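Local coordinates for uracil-DNA glycosylase (PDB 6LYJ), which is a viral member of the uracil-DNA glycosylase superfamily, an alpha/beta protein built round a parallel four-stranded sheet with helices packed against it, at residues D32-L35 and D36-L40; E68-C71 and M72-A75; G135-D138 and A139-S142; L238-N241 and F242-E245. All blocks are in the same frame, centred on the assembly; numbering follows the deposited sequence.

The four contacts, all local, follow one another along the chain. Contact 1, on helix 32-38, and contact 2, at 68-75, have centres about 15 Å apart and meet directly: W34 and W74 pack edge-to-face, W34 CH2 lying 3.8 Å from W74 CZ3. Contact 3, starting helix 138-142, lies about 14 Å from contact 2, centre to centre. Contact 4, on helix 235-245, is centred about 28 Å from the centre of contact 2, across the chain's centre. Contacts 2 and 3 pack on strand 145-149 of the parallel sheet, contact 4 on strands 186-190 and 207-211; contact 1 leans on helix 167-181, which contact 2 also touches. They run from first helix to last around one sheet.

Contact 1 (D32-L35 and D36-L40); sequences DLWL and DFLQL
L38 packs on the benzo edge of W34, four residues earlier along helix 32-38. The leucine runs outward from CB, which sits 3.5 Å from W34 O, the same carbonyl that accepts the backbone hydrogen bond from L38 N. CG comes next, placed beside the backbone N (chi1 -64°), and reaches the indole near the ring plane, 4.0 Å from W34 CE3. At the tip the methyls divide: CD1 stays by CE3, while CD2 straddles the rim, 4.0 Å from W34 CE3 and as far from CZ3. The edge of the indole is what the leucine touches; F37 deals with a face. Its ring directs an edge toward the six-membered ring of W34 in a T-shaped (edge-to-face) pair, the centroids 5.7 Å apart and the planes at 66°. F37 gets there because CG runs anti to its backbone N. This helix lies near the start of the modelled chain and rests on helix 167-181, where W34 meets V174, L38 meets L177 and F37 meets R181; W34 also reaches A75 and I83 in nearby loops. D36, F37 and L38 give their N-H groups to D32, L33 and W34 in the regular i to i+4 pattern. The helix then stops at Q39, whose positive phi turns the backbone aside. Q39 N still bonds L35 O, at 3.1 Å, and that oxygen takes a second donor: water 1 gives it a hydrogen bond at 2.7 Å while accepting one from L40 N, again 2.7 Å from the water oxygen.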
# COMPACT_ATOMS: atom_id res chain seq x y z
N ASP A 32 10.89 -11.92 -20.94
CA ASP A 32 12.19 -11.83 -21.60
C ASP A 32 12.64 -10.37 -21.74
O ASP A 32 13.83 -10.08 -21.64
CB ASP A 32 12.13 -12.50 -22.97
CG ASP A 32 11.93 -14.00 -22.88
OD1 ASP A 32 12.49 -14.63 -21.96
OD2 ASP A 32 11.19 -14.55 -23.73
N LEU A 33 11.70 -9.46 -21.99
CA LEU A 33 12.08 -8.05 -22.10
C LEU A 33 12.66 -7.53 -20.80
O LEU A 33 13.60 -6.73 -20.80
CB LEU A 33 10.87 -7.22 -22.52
CG LEU A 33 10.53 -7.27 -24.01
CD1 LEU A 33 9.17 -6.66 -24.25
CD2 LEU A 33 11.59 -6.56 -24.84
N TRP A 34 12.13 -8.00 -19.66
CA TRP A 34 12.68 -7.58 -18.37
C TRP A 34 14.04 -8.20 -18.12
O TRP A 34 14.92 -7.56 -17.53
CB TRP A 34 11.70 -7.89 -17.24
CG TRP A 34 10.78 -6.75 -16.99
CD1 TRP A 34 9.59 -6.48 -17.60
CD2 TRP A 34 11.00 -5.67 -16.07
NE1 TRP A 34 9.05 -5.32 -17.10
CE2 TRP A 34 9.90 -4.80 -16.16
CE3 TRP A 34 12.03 -5.36 -15.16
CZ2 TRP A 34 9.79 -3.65 -15.39
CZ3 TRP A 34 11.92 -4.21 -14.40
CH2 TRP A 34 10.81 -3.37 -14.51
N LEU A 35 14.24 -9.46 -18.52
CA LEU A 35 15.57 -10.05 -18.41
C LEU A 35 16.58 -9.27 -19.23
O LEU A 35 17.68 -8.98 -18.76
CB LEU A 35 15.53 -11.52 -18.84
CG LEU A 35 14.72 -12.45 -17.92
CD1 LEU A 35 14.65 -13.85 -18.51
CD2 LEU A 35 15.30 -12.47 -16.51
N ASP A 36 16.22 -8.91 -20.47
CA ASP A 36 17.08 -8.07 -21.29
C ASP A 36 17.34 -6.72 -20.62
O ASP A 36 18.46 -6.20 -20.65
CB ASP A 36 16.47 -7.87 -22.68
CG ASP A 36 16.34 -9.17 -23.45
OD1 ASP A 36 17.06 -10.14 -23.12
OD2 ASP A 36 15.52 -9.22 -24.40
N PHE A 37 16.30 -6.13 -20.02
CA PHE A 37 16.42 -4.81 -19.42
C PHE A 37 17.32 -4.82 -18.19
O PHE A 37 18.14 -3.91 -18.00
CB PHE A 37 15.03 -4.29 -19.05
CG PHE A 37 15.01 -2.90 -18.50
CD1 PHE A 37 15.08 -1.80 -19.35
CD2 PHE A 37 14.90 -2.68 -17.14
CE1 PHE A 37 15.05 -0.52 -18.84
CE2 PHE A 37 14.87 -1.40 -16.62
CZ PHE A 37 14.95 -0.31 -17.48
N LEU A 38 17.18 -5.84 -17.34
CA LEU A 38 17.93 -5.84 -16.08
C LEU A 38 19.38 -6.26 -16.27
O LEU A 38 20.25 -5.78 -15.53
CB LEU A 38 17.25 -6.77 -15.08
CG LEU A 38 15.83 -6.40 -14.62
CD1 LEU A 38 15.25 -7.48 -13.73
CD2 LEU A 38 15.82 -5.04 -13.92
N GLN A 39 19.66 -7.11 -17.26
CA GLN A 39 21.01 -7.62 -17.50
C GLN A 39 21.62 -8.18 -16.22
O GLN A 39 22.73 -7.82 -15.82
CB GLN A 39 21.90 -6.54 -18.11
CG GLN A 39 21.42 -5.98 -19.43
CD GLN A 39 21.51 -7.00 -20.56
OE1 GLN A 39 22.44 -7.81 -20.60
NE2 GLN A 39 20.55 -6.97 -21.47
N LEU A 40 20.87 -9.06 -15.56
CA LEU A 40 21.28 -9.57 -14.26
C LEU A 40 22.55 -10.39 -14.38
O LEU A 40 22.65 -11.27 -15.24
CB LEU A 40 20.17 -10.41 -13.63
CG LEU A 40 18.85 -9.73 -13.30
CD1 LEU A 40 17.87 -10.74 -12.75
CD2 LEU A 40 19.07 -8.61 -12.29
O HOH W 1 18.67 -10.25 -16.58

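Contact 2 (E68-C71 and M72-A75); sequences EDMC and MAWA
A type I beta turn from M70 to A73 runs straight into a 3-10 segment, 73-75, in the loop between strands 64-65 and 85-89. Its closing bond is A73 N to M70 O, 3.1 Å; the N-H aims well at the oxygen, but the donor stands above the carbonyl plane, 69° out of it. Beside this bond the M70 side chain, folded at both chi2 and chi3, curls back until CE lies 3.8 Å from A73 CB. C71 SG sits 4.0 Å from M72 CG. W74 reaches back to the carbonyl of the same cysteine: its CG is wedged between the backbone N and the carbonyl carbon (chi1 55°), which brings indole NE1 to C71 O at 3.0 Å. The oxygen lies at the ring's edge, near its plane, yet the N-H points well off it, at 123°, and the bond is weak. The indole packs among L146 and L148 of strand 145-149 and F170 of helix 167-181. Water 2 joins E68 O to M72 N, 2.9 Å from that nitrogen. With so bent a hydrogen bond, the orientation of the buried indole is probably set more by the apolar residues around it than by C71 O.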
# COMPACT_ATOMS: atom_id res chain seq x y z
N GLU A 68 2.14 -17.96 -7.98
CA GLU A 68 3.48 -17.79 -8.54
C GLU A 68 3.43 -17.13 -9.91
O GLU A 68 4.24 -16.23 -10.21
CB GLU A 68 4.20 -19.13 -8.62
CG GLU A 68 5.57 -19.03 -9.28
CD GLU A 68 6.32 -20.34 -9.33
OE1 GLU A 68 7.21 -20.53 -8.48
OE2 GLU A 68 6.01 -21.18 -10.19
N ASP A 69 2.50 -17.54 -10.77
CA ASP A 69 2.43 -16.99 -12.12
C ASP A 69 1.73 -15.63 -12.17
O ASP A 69 1.50 -15.11 -13.27
CB ASP A 69 1.73 -17.98 -13.06
CG ASP A 69 0.27 -18.23 -12.69
OD1 ASP A 69 -0.26 -17.59 -11.76
OD2 ASP A 69 -0.35 -19.09 -13.36
N MET A 70 1.39 -15.06 -11.02
CA MET A 70 0.90 -13.70 -10.95
C MET A 70 1.82 -12.76 -10.18
O MET A 70 1.58 -11.55 -10.21
CB MET A 70 -0.50 -13.67 -10.31
CG MET A 70 -1.58 -14.34 -11.14
SD MET A 70 -1.81 -13.56 -12.76
CE MET A 70 -2.35 -11.92 -12.27
N CYS A 71 2.85 -13.27 -9.49
CA CYS A 71 3.67 -12.37 -8.69
C CYS A 71 4.53 -11.45 -9.54
O CYS A 71 5.04 -10.46 -9.01
CB CYS A 71 4.55 -13.16 -7.71
SG CYS A 71 5.96 -14.04 -8.42
N MET A 72 4.69 -11.73 -10.84
CA MET A 72 5.37 -10.83 -11.77
C MET A 72 4.42 -10.17 -12.75
O MET A 72 4.86 -9.68 -13.80
CB MET A 72 6.47 -11.58 -12.53
CG MET A 72 7.54 -12.21 -11.65
SD MET A 72 8.41 -11.01 -10.62
CE MET A 72 9.54 -12.09 -9.74
N ALA A 73 3.11 -10.17 -12.47
CA ALA A 73 2.16 -9.56 -13.40
C ALA A 73 2.48 -8.10 -13.65
O ALA A 73 2.27 -7.60 -14.77
CB ALA A 73 0.73 -9.71 -12.87
N TRP A 74 3.01 -7.40 -12.64
CA TRP A 74 3.38 -6.00 -12.78
C TRP A 74 4.40 -5.75 -13.89
O TRP A 74 4.56 -4.61 -14.32
CB TRP A 74 3.97 -5.48 -11.46
CG TRP A 74 5.12 -6.31 -10.98
CD1 TRP A 74 5.06 -7.41 -10.16
CD2 TRP A 74 6.50 -6.14 -11.31
NE1 TRP A 74 6.32 -7.91 -9.95
CE2 TRP A 74 7.22 -7.15 -10.65
CE3 TRP A 74 7.20 -5.22 -12.10
CZ2 TRP A 74 8.60 -7.27 -10.75
CZ3 TRP A 74 8.58 -5.34 -12.19
CH2 TRP A 74 9.26 -6.36 -11.52
N ALA A 75 5.09 -6.79 -14.35
CA ALA A 75 6.11 -6.64 -15.37
C ALA A 75 5.62 -6.97 -16.77
O ALA A 75 6.40 -6.83 -17.72
CB ALA A 75 7.32 -7.52 -15.03
O HOH W 2 4.56 -14.30 -12.16

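Contact 3 (G135-D138 and A139-S142); sequences GCLD and AWAS
L137 lays its CD2 methyl over one face of the W140 indole, a CH-pi contact with the carbon 3.7 Å from the centroid of the six-membered ring and only 5° off its normal. CD1 lies farther out, past the rim, 4.0 Å from W140 CZ3. This is the tight, buried part: the pair is flanked by Y119, I118 and L122 of helix 113-125 and by V145 and L147 of strand 145-149, and W140 NE1 donates a hydrogen bond to W253 O. L137 is also the N-cap of helix 138-142, and its O accepts A141 N at 3.1 Å, in the carbonyl plane. Across the helix the packing is looser. A139 and S142 are exposed; D138 O takes S142 N at 2.8 Å, and S142 OG lies 3.2 Å from D138 O. Water 3 sits on this side, bonded to C136 O and, 2.9 Å away, to A139 N. A leucine N-cap has no side-chain acceptor to offer the helix's first turn, and the water probably takes that place for A139 N, relaying it to the backbone oxygen of C136.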
# COMPACT_ATOMS: atom_id res chain seq x y z
N GLY A 135 -11.31 -1.74 -8.94
CA GLY A 135 -9.96 -1.43 -8.53
C GLY A 135 -8.91 -1.88 -9.52
O GLY A 135 -7.75 -2.08 -9.15
N CYS A 136 -9.30 -2.02 -10.78
CA CYS A 136 -8.44 -2.54 -11.83
C CYS A 136 -7.61 -1.42 -12.44
O CYS A 136 -8.16 -0.50 -13.05
CB CYS A 136 -9.27 -3.22 -12.92
SG CYS A 136 -10.19 -4.65 -12.36
N LEU A 137 -6.29 -1.49 -12.26
CA LEU A 137 -5.38 -0.48 -12.78
C LEU A 137 -4.66 -0.94 -14.04
O LEU A 137 -3.63 -0.37 -14.41
CB LEU A 137 -4.37 -0.08 -11.70
CG LEU A 137 -4.99 0.45 -10.41
CD1 LEU A 137 -3.94 0.76 -9.35
CD2 LEU A 137 -5.83 1.69 -10.71
N ASP A 138 -5.20 -1.96 -14.72
CA ASP A 138 -4.52 -2.53 -15.89
C ASP A 138 -4.23 -1.48 -16.95
O ASP A 138 -3.16 -1.52 -17.58
CB ASP A 138 -5.36 -3.66 -16.50
CG ASP A 138 -5.61 -4.80 -15.53
OD1 ASP A 138 -5.38 -4.62 -14.31
OD2 ASP A 138 -6.00 -5.89 -15.99
N ALA A 139 -5.16 -0.56 -17.20
CA ALA A 139 -4.97 0.44 -18.25
C ALA A 139 -3.80 1.37 -17.94
O ALA A 139 -3.03 1.75 -18.84
CB ALA A 139 -6.26 1.23 -18.47
N TRP A 140 -3.62 1.71 -16.66
CA TRP A 140 -2.42 2.45 -16.26
C TRP A 140 -1.17 1.65 -16.59
O TRP A 140 -0.22 2.18 -17.18
CB TRP A 140 -2.43 2.74 -14.76
CG TRP A 140 -3.50 3.63 -14.25
CD1 TRP A 140 -4.54 4.16 -14.96
CD2 TRP A 140 -3.63 4.12 -12.91
NE1 TRP A 140 -5.32 4.94 -14.13
CE2 TRP A 140 -4.78 4.93 -12.87
CE3 TRP A 140 -2.88 3.94 -11.74
CZ2 TRP A 140 -5.20 5.56 -11.70
CZ3 TRP A 140 -3.31 4.57 -10.57
CH2 TRP A 140 -4.46 5.37 -10.57
N ALA A 141 -1.14 0.37 -16.19
CA ALA A 141 0.04 -0.44 -16.43
C ALA A 141 0.34 -0.55 -17.92
O ALA A 141 1.50 -0.45 -18.34
CB ALA A 141 -0.14 -1.82 -15.82
N SER A 142 -0.70 -0.71 -18.74
CA SER A 142 -0.51 -0.81 -20.18
C SER A 142 0.02 0.49 -20.76
O SER A 142 0.68 0.46 -21.80
CB SER A 142 -1.81 -1.21 -20.88
OG SER A 142 -2.23 -2.51 -20.48
O HOH W 3 -7.80 -0.71 -15.95

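Contact 4 (L238-N241 and F242-E245); sequences LANN and FLRE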
# COMPACT_ATOMS: atom_id res chain seq x y z
N LEU A 238 1.30 16.75 -11.90
CA LEU A 238 2.72 17.03 -12.02
C LEU A 238 3.41 15.99 -12.89
O LEU A 238 4.30 16.31 -13.68
CB LEU A 238 3.37 17.10 -10.64
CG LEU A 238 2.88 18.25 -9.74
CD1 LEU A 238 3.42 18.09 -8.33
CD2 LEU A 238 3.28 19.60 -10.33
N ALA A 239 3.00 14.73 -12.75
CA ALA A 239 3.57 13.65 -13.55
C ALA A 239 3.32 13.89 -15.04
O ALA A 239 4.24 13.80 -15.86
CB ALA A 239 3.00 12.31 -13.11
N ASN A 240 2.06 14.19 -15.41
CA ASN A 240 1.80 14.43 -16.82
C ASN A 240 2.48 15.69 -17.33
O ASN A 240 2.92 15.73 -18.49
CB ASN A 240 0.29 14.49 -17.09
CG ASN A 240 -0.30 13.13 -17.39
OD1 ASN A 240 0.42 12.19 -17.74
ND2 ASN A 240 -1.62 13.02 -17.28
N ASN A 241 2.60 16.73 -16.50
CA ASN A 241 3.37 17.91 -16.90
C ASN A 241 4.81 17.54 -17.21
O ASN A 241 5.38 18.00 -18.20
CB ASN A 241 3.32 18.99 -15.81
CG ASN A 241 1.94 19.59 -15.65
OD1 ASN A 241 1.07 19.43 -16.51
ND2 ASN A 241 1.73 20.31 -14.55
N PHE A 242 5.41 16.71 -16.35
CA PHE A 242 6.78 16.27 -16.59
C PHE A 242 6.88 15.51 -17.90
O PHE A 242 7.75 15.79 -18.73
CB PHE A 242 7.26 15.41 -15.42
CG PHE A 242 8.64 14.84 -15.59
CD1 PHE A 242 9.76 15.60 -15.28
CD2 PHE A 242 8.82 13.54 -16.03
CE1 PHE A 242 11.03 15.07 -15.43
CE2 PHE A 242 10.09 13.01 -16.18
CZ PHE A 242 11.20 13.78 -15.88
N LEU A 243 5.96 14.56 -18.12
CA LEU A 243 6.01 13.76 -19.34
C LEU A 243 5.88 14.65 -20.58
O LEU A 243 6.58 14.45 -21.58
CB LEU A 243 4.92 12.69 -19.32
CG LEU A 243 5.05 11.63 -18.22
CD1 LEU A 243 3.89 10.63 -18.27
CD2 LEU A 243 6.39 10.91 -18.31
N ARG A 244 4.99 15.64 -20.52
CA ARG A 244 4.83 16.56 -21.65
C ARG A 244 6.11 17.35 -21.88
O ARG A 244 6.55 17.52 -23.03
CB ARG A 244 3.67 17.52 -21.41
CG ARG A 244 3.43 18.46 -22.59
CD ARG A 244 2.16 19.29 -22.45
NE ARG A 244 2.10 20.03 -21.19
CZ ARG A 244 1.37 19.67 -20.13
NH1 ARG A 244 1.38 20.43 -19.04
NH2 ARG A 244 0.64 18.57 -20.17
N GLU A 245 6.73 17.83 -20.80
CA GLU A 245 7.98 18.58 -20.92
C GLU A 245 9.09 17.74 -21.56
O GLU A 245 9.92 18.27 -22.31
CB GLU A 245 8.41 19.08 -19.54
CG GLU A 245 9.80 19.69 -19.47
CD GLU A 245 10.29 19.86 -18.05
OE1 GLU A 245 11.50 19.66 -17.81
OE2 GLU A 245 9.46 20.17 -17.17
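The guanidinium of R244 has N241 CA over one face and the N241 amide oxygen near one end, tilted 26° out of its plane. NH1 bonds N241 OD1 at 2.7 Å, from well above the plane of the amide carbonyl. Helix 235-245 supplies the setting: N241 and R244 are three residues apart on it, their side chains running side by side and pointing the same way, with amide and guanidinium planes turned 69° against each other. The arginine starts out with CG anti to its backbone N and then bends at chi3 (54°), which folds the guanidinium back over the preceding turn. NH2 has a charged partner of its own, a salt bridge to E250, so two different nitrogens of the guanidinium are held, which limits its rotation. N240 lies on another side of the helix, with OD1 accepting I251 N and also resting 3.8 Å from L243 CD1. The sheet side is apolar: A239 packs on V186 and M188, F242 on V186 and L207, L238 on L209. Regular i to i+4 backbone bonds run through the whole stretch, among them L243 N to A239 O and R244 N to N240 O, each 2.9 Å. That A239 carbonyl is also brushed by the leucine side chain one turn on, L243 CG standing 3.3 Å from A239 O.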